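Local coordinates for protein ABC transporter (Caldanaerobius, PDB 4G68) that probably binds oligosaccharides derived from xylan outside the cell, serving as the solute-binding component of an ABC transporter, at residues 203-208 with 389-394; 210-215 with 314-319; 115-120 with 323-328. One frame throughout, in Å; residues are numbered along the deposited sequence.

Interaction 1 (203-208 with 389-394); sequences GMWYYD and VPAWDI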
loop_
_atom_site.group_PDB
_atom_site.type_symbol
_atom_site.label_atom_id
_atom_site.label_comp_id
_atom_site.label_asym_id
_atom_site.label_seq_id
_atom_site.Cartn_x
_atom_site.Cartn_y
_atom_site.Cartn_z
ATOM N N GLY C 203 7.080 -0.123 -8.357
ATOM C CA GLY C 203 6.937 0.553 -9.660
ATOM C C GLY C 203 5.576 0.377 -10.282
ATOM O O GLY C 203 5.138 1.195 -11.167
ATOM N N MET C 204 4.938 -0.737 -9.887
ATOM C CA MET C 204 3.620 -1.097 -10.329
ATOM C C MET C 204 2.647 0.039 -9.887
ATOM O O MET C 204 1.903 0.491 -10.675
ATOM C CB MET C 204 3.277 -2.454 -9.680
ATOM C CG MET C 204 2.225 -3.267 -10.373
ATOM S SD MET C 204 1.065 -4.080 -9.203
ATOM C CE MET C 204 0.582 -2.609 -8.248
ATOM N N TRP C 205 2.648 0.428 -8.607
ATOM C CA TRP C 205 2.011 1.744 -8.164
ATOM C C TRP C 205 1.994 2.938 -9.158
ATOM O O TRP C 205 0.934 3.639 -9.348
ATOM C CB TRP C 205 2.602 2.168 -6.812
ATOM C CG TRP C 205 1.952 1.393 -5.711
ATOM C CD1 TRP C 205 1.975 0.005 -5.520
ATOM C CD2 TRP C 205 1.075 1.909 -4.655
ATOM N NE1 TRP C 205 1.145 -0.355 -4.474
ATOM C CE2 TRP C 205 0.581 0.734 -3.918
ATOM C CE3 TRP C 205 0.609 3.164 -4.304
ATOM C CZ2 TRP C 205 -0.255 0.864 -2.816
ATOM C CZ3 TRP C 205 -0.225 3.295 -3.221
ATOM C CH2 TRP C 205 -0.673 2.172 -2.496
ATOM N N TYR C 206 3.160 3.210 -9.759
ATOM C CA TYR C 206 3.302 4.261 -10.737
ATOM C C TYR C 206 2.389 3.958 -11.894
ATOM O O TYR C 206 1.595 4.839 -12.283
ATOM C CB TYR C 206 4.775 4.358 -11.226
ATOM C CG TYR C 206 5.775 4.938 -10.281
ATOM C CD1 TYR C 206 6.565 6.013 -10.697
ATOM C CD2 TYR C 206 6.053 4.360 -9.032
ATOM C CE1 TYR C 206 7.513 6.554 -9.868
ATOM C CE2 TYR C 206 7.042 4.886 -8.196
ATOM C CZ TYR C 206 7.773 5.977 -8.642
ATOM O OH TYR C 206 8.743 6.586 -7.848
ATOM N N TYR C 207 2.468 2.725 -12.430
ATOM C CA TYR C 207 1.668 2.396 -13.635
ATOM C C TYR C 207 0.180 2.400 -13.325
ATOM O O TYR C 207 -0.609 3.019 -14.024
ATOM C CB TYR C 207 2.032 0.982 -14.235
ATOM C CG TYR C 207 1.081 0.692 -15.331
ATOM C CD1 TYR C 207 1.340 1.130 -16.631
ATOM C CD2 TYR C 207 -0.151 0.099 -15.065
ATOM C CE1 TYR C 207 0.388 0.934 -17.648
ATOM C CE2 TYR C 207 -1.109 -0.066 -16.041
ATOM C CZ TYR C 207 -0.830 0.322 -17.347
ATOM O OH TYR C 207 -1.795 0.090 -18.309
ATOM N N ASP C 208 -0.221 1.664 -12.280
ATOM C CA ASP C 208 -1.622 1.758 -11.785
ATOM C C ASP C 208 -2.173 3.175 -11.661
ATOM O O ASP C 208 -3.288 3.453 -12.144
ATOM C CB ASP C 208 -1.787 1.055 -10.443
ATOM C CG ASP C 208 -1.511 -0.420 -10.516
ATOM O OD1 ASP C 208 -1.214 -0.888 -11.604
ATOM O OD2 ASP C 208 -1.553 -1.115 -9.462
ATOM N N VAL C 389 -9.388 2.790 -5.760
ATOM C CA VAL C 389 -9.310 1.365 -6.100
ATOM C C VAL C 389 -7.964 0.837 -5.604
ATOM O O VAL C 389 -6.959 1.552 -5.679
ATOM C CB VAL C 389 -9.476 1.156 -7.631
ATOM C CG1 VAL C 389 -8.242 1.651 -8.410
ATOM C CG2 VAL C 389 -9.859 -0.301 -7.938
ATOM N N PRO C 390 -7.930 -0.383 -5.024
ATOM C CA PRO C 390 -6.612 -0.866 -4.501
ATOM C C PRO C 390 -5.582 -1.113 -5.594
ATOM O O PRO C 390 -5.940 -1.257 -6.776
ATOM C CB PRO C 390 -6.972 -2.199 -3.798
ATOM C CG PRO C 390 -8.459 -2.080 -3.470
ATOM C CD PRO C 390 -9.038 -1.293 -4.638
ATOM N N ALA C 391 -4.326 -1.184 -5.210
ATOM C CA ALA C 391 -3.230 -1.527 -6.143
ATOM C C ALA C 391 -3.546 -2.856 -6.792
ATOM O O ALA C 391 -4.158 -3.773 -6.155
ATOM C CB ALA C 391 -1.953 -1.649 -5.372
ATOM N N TRP C 392 -3.132 -3.016 -8.052
ATOM C CA TRP C 392 -3.640 -4.191 -8.845
ATOM C C TRP C 392 -3.141 -5.541 -8.361
ATOM O O TRP C 392 -3.792 -6.589 -8.545
ATOM C CB TRP C 392 -3.284 -3.961 -10.313
ATOM C CG TRP C 392 -3.989 -2.755 -10.967
ATOM C CD1 TRP C 392 -4.542 -1.622 -10.359
ATOM C CD2 TRP C 392 -4.132 -2.537 -12.402
ATOM N NE1 TRP C 392 -5.065 -0.757 -11.304
ATOM C CE2 TRP C 392 -4.827 -1.249 -12.564
ATOM C CE3 TRP C 392 -3.778 -3.281 -13.546
ATOM C CZ2 TRP C 392 -5.155 -0.748 -13.817
ATOM C CZ3 TRP C 392 -4.074 -2.745 -14.782
ATOM C CH2 TRP C 392 -4.750 -1.497 -14.915
ATOM N N ASP C 393 -1.964 -5.570 -7.735
ATOM C CA ASP C 393 -1.435 -6.779 -7.155
ATOM C C ASP C 393 -2.166 -7.230 -5.868
ATOM O O ASP C 393 -2.074 -8.427 -5.513
ATOM C CB ASP C 393 0.103 -6.768 -6.927
ATOM C CG ASP C 393 0.586 -5.778 -5.804
ATOM O OD1 ASP C 393 -0.239 -4.924 -5.376
ATOM O OD2 ASP C 393 1.835 -5.811 -5.406
ATOM N N ILE C 394 -2.825 -6.285 -5.176
ATOM C CA ILE C 394 -3.768 -6.602 -4.067
ATOM C C ILE C 394 -5.152 -6.898 -4.601
ATOM O O ILE C 394 -5.929 -7.555 -3.887
ATOM C CB ILE C 394 -4.000 -5.414 -3.119
ATOM C CG1 ILE C 394 -2.762 -5.098 -2.301
ATOM C CG2 ILE C 394 -5.227 -5.636 -2.195
ATOM C CD1 ILE C 394 -2.948 -3.846 -1.456
HETATM O O HOH W 1 0.617 -3.278 -3.420
HETATM O O HOH W 2 -5.802 2.014 -11.753
#
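Trp-392 lays its indole against the carboxylate of Asp-208. Trp-392 CB stands at the edge of contact with Met-204 SD. At chi1 -65°, CG is opposite the carbonyl carbon, and the carboxylate lies over one face of the five-membered ring, the two planes 21° apart. Asp-208 CG sits 3.3 Å from Trp-392 CD1, while Asp-208 CB rests over the same ring in a CH-pi contact. NE1 gives its hydrogen to an in-plane water, which donates in turn to Asp-208 O. At the far rim, CH2 comes 4.1 Å from Tyr-207 CE2, where the tyrosine presents its edge to the indole face in a T-shaped pair. Trp-392 N, just after the N-cap residue Ala-391, donates to Asp-208 OD2 at 2.8 Å, although the position of this oxygen is less certain. Ala-391 CB is 3.5 Å from Trp-205 NE1, and a water links that indole nitrogen to Asp-393 OD1. The buried contact thus joins the start of helix 392-395 to one side of helix 201-215. Helix 398-412 completes it: His-404 stacks on Trp-392 and bonds Asp-208 OD1, while Trp-392 also touches helix 217-224.

Interaction 2 (210-215 with 314-319); sequences IALREG and EYIGGT
Leu-212 and Arg-213, neighbours on helix 201-215, reach the chain at Glu-314 to Ile-316 in different ways. The leucine is extended (chi1 -171°), which carries CD1 to 3.6 Å from Tyr-315 C and to 3.8 Å from Ile-316 CD1. The isoleucine meets it with a folded chain, bringing CG1 and CD1 together onto that methyl. Arg-213 bends at chi2 (-90°), turning its guanidinium toward the loop. NH1 donates to Glu-314 O at 2.8 Å, arriving 21° from the carbonyl plane. A water at the guanidinium edge accepts from NH2 and donates to the same oxygen, so two donors grip Glu-314 O. NE and NH2 also bond Pro-303 O and Phe-302 O. Without the guanidinium, as with an alanine here, the carbonyls of Phe-302, Pro-303 and Glu-314 would probably lose the donor they share, and the loop at Glu-314 would be freer to shift from the helix. The chemistry therefore implies that the buried arginine holds loops mainly through main-chain oxygens.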
loop_
_atom_site.group_PDB
_atom_site.type_symbol
_atom_site.label_atom_id
_atom_site.label_comp_id
_atom_site.label_asym_id
_atom_site.label_seq_id
_atom_site.Cartn_x
_atom_site.Cartn_y
_atom_site.Cartn_z
ATOM N N ILE C 210 -1.140 5.963 -13.032
ATOM C CA ILE C 210 -1.231 6.612 -14.310
ATOM C C ILE C 210 -2.442 6.066 -15.070
ATOM O O ILE C 210 -3.240 6.883 -15.565
ATOM C CB ILE C 210 0.090 6.550 -15.142
ATOM C CG1 ILE C 210 1.306 7.102 -14.343
ATOM C CG2 ILE C 210 -0.138 7.264 -16.489
ATOM C CD1 ILE C 210 2.688 6.567 -14.863
ATOM N N ALA C 211 -2.646 4.733 -15.083
ATOM C CA ALA C 211 -3.905 4.102 -15.667
ATOM C C ALA C 211 -5.153 4.698 -15.024
ATOM O O ALA C 211 -6.164 4.976 -15.688
ATOM C CB ALA C 211 -3.871 2.561 -15.530
ATOM N N LEU C 212 -5.108 4.942 -13.724
ATOM C CA LEU C 212 -6.326 5.590 -13.077
ATOM C C LEU C 212 -6.572 7.003 -13.543
ATOM O O LEU C 212 -7.737 7.428 -13.812
ATOM C CB LEU C 212 -6.229 5.515 -11.581
ATOM C CG LEU C 212 -7.325 5.866 -10.595
ATOM C CD1 LEU C 212 -6.694 5.890 -9.206
ATOM C CD2 LEU C 212 -7.900 7.229 -10.780
ATOM N N ARG C 213 -5.480 7.744 -13.728
ATOM C CA ARG C 213 -5.603 9.068 -14.293
ATOM C C ARG C 213 -6.041 9.057 -15.769
ATOM O O ARG C 213 -6.845 9.903 -16.137
ATOM C CB ARG C 213 -4.317 9.835 -14.122
ATOM C CG ARG C 213 -4.064 10.124 -12.669
ATOM C CD ARG C 213 -4.672 11.401 -12.277
ATOM N NE ARG C 213 -4.232 11.827 -10.929
ATOM C CZ ARG C 213 -4.864 11.529 -9.785
ATOM N NH1 ARG C 213 -5.988 10.806 -9.821
ATOM N NH2 ARG C 213 -4.407 12.015 -8.611
ATOM N N GLU C 214 -5.546 8.104 -16.573
ATOM C CA GLU C 214 -5.861 8.044 -18.046
ATOM C C GLU C 214 -7.291 7.587 -18.350
ATOM O O GLU C 214 -7.977 8.121 -19.251
ATOM C CB GLU C 214 -4.911 7.130 -18.820
ATOM C CG GLU C 214 -3.415 7.519 -18.885
ATOM C CD GLU C 214 -3.106 8.608 -19.917
ATOM O OE1 GLU C 214 -3.980 9.475 -20.180
ATOM O OE2 GLU C 214 -1.957 8.633 -20.431
ATOM N N GLY C 215 -7.740 6.583 -17.613
ATOM C CA GLY C 215 -8.995 5.870 -17.934
ATOM C C GLY C 215 -10.144 6.106 -16.957
ATOM O O GLY C 215 -11.284 5.841 -17.307
ATOM N N GLU C 314 -9.235 10.976 -7.538
ATOM C CA GLU C 314 -9.204 9.512 -7.379
ATOM C C GLU C 314 -7.809 9.085 -6.958
ATOM O O GLU C 314 -6.805 9.629 -7.432
ATOM C CB GLU C 314 -9.602 8.771 -8.676
ATOM C CG GLU C 314 -10.874 9.255 -9.392
ATOM C CD GLU C 314 -11.132 8.556 -10.729
ATOM O OE1 GLU C 314 -10.193 8.018 -11.325
ATOM O OE2 GLU C 314 -12.304 8.478 -11.192
ATOM N N TYR C 315 -7.750 8.065 -6.100
ATOM C CA TYR C 315 -6.471 7.559 -5.634
ATOM C C TYR C 315 -6.380 6.046 -5.658
ATOM O O TYR C 315 -7.410 5.356 -5.671
ATOM C CB TYR C 315 -6.136 8.150 -4.266
ATOM C CG TYR C 315 -7.018 7.730 -3.123
ATOM C CD1 TYR C 315 -8.180 8.439 -2.794
ATOM C CD2 TYR C 315 -6.639 6.649 -2.315
ATOM C CE1 TYR C 315 -8.980 8.069 -1.703
ATOM C CE2 TYR C 315 -7.437 6.235 -1.241
ATOM C CZ TYR C 315 -8.603 6.936 -0.931
ATOM O OH TYR C 315 -9.334 6.540 0.162
ATOM N N ILE C 316 -5.152 5.547 -5.785
ATOM C CA ILE C 316 -4.898 4.133 -5.602
ATOM C C ILE C 316 -4.776 3.932 -4.086
ATOM O O ILE C 316 -3.994 4.615 -3.396
ATOM C CB ILE C 316 -3.593 3.707 -6.337
ATOM C CG1 ILE C 316 -3.719 3.922 -7.856
ATOM C CG2 ILE C 316 -3.131 2.286 -5.938
ATOM C CD1 ILE C 316 -4.523 2.845 -8.565
ATOM N N GLY C 317 -5.540 2.995 -3.545
ATOM C CA GLY C 317 -5.402 2.624 -2.122
ATOM C C GLY C 317 -6.813 2.116 -1.663
ATOM O O GLY C 317 -7.562 1.504 -2.446
ATOM N N GLY C 318 -7.225 2.365 -0.409
ATOM C CA GLY C 318 -8.513 1.780 0.092
ATOM C C GLY C 318 -8.244 1.101 1.432
ATOM O O GLY C 318 -7.087 1.067 1.872
ATOM N N THR C 319 -9.289 0.573 2.073
ATOM C CA THR C 319 -9.130 -0.091 3.379
ATOM C C THR C 319 -8.762 -1.553 3.129
ATOM O O THR C 319 -9.607 -2.404 2.893
ATOM C CB THR C 319 -10.373 0.026 4.264
ATOM O OG1 THR C 319 -10.699 1.404 4.428
ATOM C CG2 THR C 319 -10.127 -0.659 5.654
HETATM O O HOH W 3 -5.036 11.178 -5.694
#

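Interaction 3 (115-120 with 323-328); sequences KVLQLD and LMVSAN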
loop_
_atom_site.group_PDB
_atom_site.type_symbol
_atom_site.label_atom_id
_atom_site.label_comp_id
_atom_site.label_asym_id
_atom_site.label_seq_id
_atom_site.Cartn_x
_atom_site.Cartn_y
_atom_site.Cartn_z
ATOM N N LYS C 115 -10.186 -21.538 4.561
ATOM C CA LYS C 115 -9.006 -21.438 5.464
ATOM C C LYS C 115 -9.104 -20.305 6.460
ATOM O O LYS C 115 -8.225 -20.183 7.339
ATOM C CB LYS C 115 -7.728 -21.191 4.670
ATOM C CG LYS C 115 -7.546 -22.137 3.524
ATOM C CD LYS C 115 -7.421 -23.571 3.998
ATOM C CE LYS C 115 -7.025 -24.346 2.756
ATOM N NZ LYS C 115 -6.714 -25.702 3.111
ATOM N N VAL C 116 -10.161 -19.486 6.324
ATOM C CA VAL C 116 -10.372 -18.317 7.227
ATOM C C VAL C 116 -11.698 -18.377 7.998
ATOM O O VAL C 116 -12.773 -18.578 7.395
ATOM C CB VAL C 116 -10.296 -16.998 6.428
ATOM C CG1 VAL C 116 -10.314 -15.807 7.360
ATOM C CG2 VAL C 116 -9.019 -16.939 5.573
ATOM N N LEU C 117 -11.603 -18.169 9.309
ATOM C CA LEU C 117 -12.757 -18.107 10.244
ATOM C C LEU C 117 -13.683 -16.950 9.921
ATOM O O LEU C 117 -13.215 -15.805 9.874
ATOM C CB LEU C 117 -12.291 -17.980 11.723
ATOM C CG LEU C 117 -13.462 -18.052 12.733
ATOM C CD1 LEU C 117 -14.206 -19.386 12.597
ATOM C CD2 LEU C 117 -13.057 -17.846 14.193
ATOM N N GLN C 118 -14.962 -17.256 9.670
ATOM C CA GLN C 118 -16.017 -16.237 9.506
ATOM C C GLN C 118 -16.284 -15.509 10.826
ATOM O O GLN C 118 -16.415 -16.133 11.905
ATOM C CB GLN C 118 -17.305 -16.888 9.026
ATOM C CG GLN C 118 -18.373 -15.911 8.562
ATOM C CD GLN C 118 -19.745 -16.555 8.514
ATOM O OE1 GLN C 118 -19.858 -17.778 8.273
ATOM N NE2 GLN C 118 -20.801 -15.753 8.752
ATOM N N LEU C 119 -16.372 -14.193 10.762
ATOM C CA LEU C 119 -16.386 -13.408 11.980
ATOM C C LEU C 119 -17.719 -12.725 12.304
ATOM O O LEU C 119 -17.795 -12.073 13.363
ATOM C CB LEU C 119 -15.257 -12.359 11.953
ATOM C CG LEU C 119 -13.801 -12.815 11.781
ATOM C CD1 LEU C 119 -12.821 -11.631 11.856
ATOM C CD2 LEU C 119 -13.415 -13.892 12.795
ATOM N N ASP C 120 -18.775 -12.913 11.488
ATOM C CA ASP C 120 -20.017 -12.138 11.712
ATOM C C ASP C 120 -20.624 -12.395 13.079
ATOM O O ASP C 120 -21.269 -11.497 13.667
ATOM C CB ASP C 120 -21.061 -12.409 10.643
ATOM C CG ASP C 120 -20.566 -12.028 9.295
ATOM O OD1 ASP C 120 -20.876 -10.888 8.819
ATOM O OD2 ASP C 120 -19.770 -12.848 8.783
ATOM N N LEU C 323 -6.420 -8.037 9.773
ATOM C CA LEU C 323 -6.005 -9.250 10.501
ATOM C C LEU C 323 -7.040 -10.352 10.259
ATOM O O LEU C 323 -8.231 -10.099 10.363
ATOM C CB LEU C 323 -5.863 -8.987 12.007
ATOM C CG LEU C 323 -4.931 -7.830 12.411
ATOM C CD1 LEU C 323 -4.824 -7.687 13.918
ATOM C CD2 LEU C 323 -3.548 -8.031 11.797
HETATM N N MSE C 324 -6.565 -11.567 9.944
HETATM C CA MSE C 324 -7.476 -12.735 9.790
HETATM C C MSE C 324 -7.116 -13.779 10.833
HETATM O O MSE C 324 -5.975 -13.849 11.299
HETATM C CB MSE C 324 -7.390 -13.226 8.358
HETATM C CG MSE C 324 -8.230 -12.308 7.469
HETATM SE SE MSE C 324 -8.156 -13.070 5.644
HETATM C CE MSE C 324 -9.482 -11.824 4.912
ATOM N N VAL C 325 -8.124 -14.559 11.214
ATOM C CA VAL C 325 -8.001 -15.672 12.133
ATOM C C VAL C 325 -8.143 -16.948 11.294
ATOM O O VAL C 325 -9.124 -17.121 10.550
ATOM C CB VAL C 325 -9.139 -15.626 13.208
ATOM C CG1 VAL C 325 -9.184 -16.923 14.024
ATOM C CG2 VAL C 325 -8.961 -14.403 14.146
ATOM N N SER C 326 -7.192 -17.852 11.463
ATOM C CA SER C 326 -7.240 -19.145 10.747
ATOM C C SER C 326 -8.437 -20.013 11.134
ATOM O O SER C 326 -8.801 -20.063 12.300
ATOM C CB SER C 326 -5.950 -19.906 10.974
ATOM O OG SER C 326 -4.972 -19.292 10.157
ATOM N N ALA C 327 -9.027 -20.703 10.145
ATOM C CA ALA C 327 -10.233 -21.517 10.377
ATOM C C ALA C 327 -9.897 -22.659 11.343
ATOM O O ALA C 327 -10.734 -23.052 12.154
ATOM C CB ALA C 327 -10.771 -22.078 9.042
ATOM N N ASN C 328 -8.644 -23.129 11.298
ATOM C CA ASN C 328 -8.175 -24.260 12.150
ATOM C C ASN C 328 -7.487 -23.859 13.457
ATOM O O ASN C 328 -6.775 -24.661 14.086
ATOM C CB ASN C 328 -7.306 -25.238 11.344
ATOM C CG ASN C 328 -5.937 -24.684 11.017
ATOM O OD1 ASN C 328 -5.651 -23.487 11.244
ATOM N ND2 ASN C 328 -5.076 -25.538 10.481
#
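Val-116 and Ser-326 form an isolated beta bridge, their CA atoms 4.8 Å apart, where the chain after helix 108-112 meets the end of strand 317-325 in this solute-binding-protein fold. Two backbone hydrogen bonds flank the pair in the antiparallel pattern, so that Val-116 and Ser-326 are themselves the non-hydrogen-bonded pair. Leu-117 N donates to Val-325 O at 3.0 Å, close to the line of that carbonyl (164°). Ala-327 N donates to Lys-115 O over the same length, but from above the carbonyl plane, 56° out of it. The unequal geometry is consistent with pairing that stops after one bridge.

Apolar contacts lie around the bridge. Val-116 CG1, opposite the backbone N at chi1 -172°, meets the selenium of selenomethionine Met-324 at 3.9 Å, with CG2 almost as near, so the valine fork bears on SE as the two side chains cross at about a right angle. Leu-117 and Val-325 instead lie alongside, pointing the same way, with CD2 of the leucine 4.0 Å from CG1 of the valine; Lys-332 and Val-336 of helix 332-353 also touch Leu-117. Ala-327 places CB against the carbonyl of Lys-115.

Polar links tie the site to its surroundings. Ser-326 OG bonds Pro-96 O, and Ser-326 pairs through its backbone with Asp-97, beside strand 98-102. On the facing segment, Gln-118 NE2 donates to Asp-120 OD2, which also accepts from Ile-145 N. One polar atom is left over: Leu-117 O, buried by the contact, has no hydrogen-bonding partner in the model.

Overall arrangement
Interactions 1 and 2 are both buried and share helix 201-215, one turn passing to the next; their centres are 8 Å apart. They also touch directly, since Val-389 probably pairs through its backbone with Tyr-315 and Gly-317, and Ile-316 packs on Asp-208 CB. Interaction 3 is only partly buried and lies far off, with its centre 27 Å from that of interaction 1 and 30 Å from that of interaction 2. Strand 317-325 is common to interactions 2 and 3. The chemistry changes along with the place: aromatic stacking and a carboxylate in interaction 1, an arginine on a main-chain carbonyl in interaction 2, and backbone pairing with aliphatic packing in interaction 3.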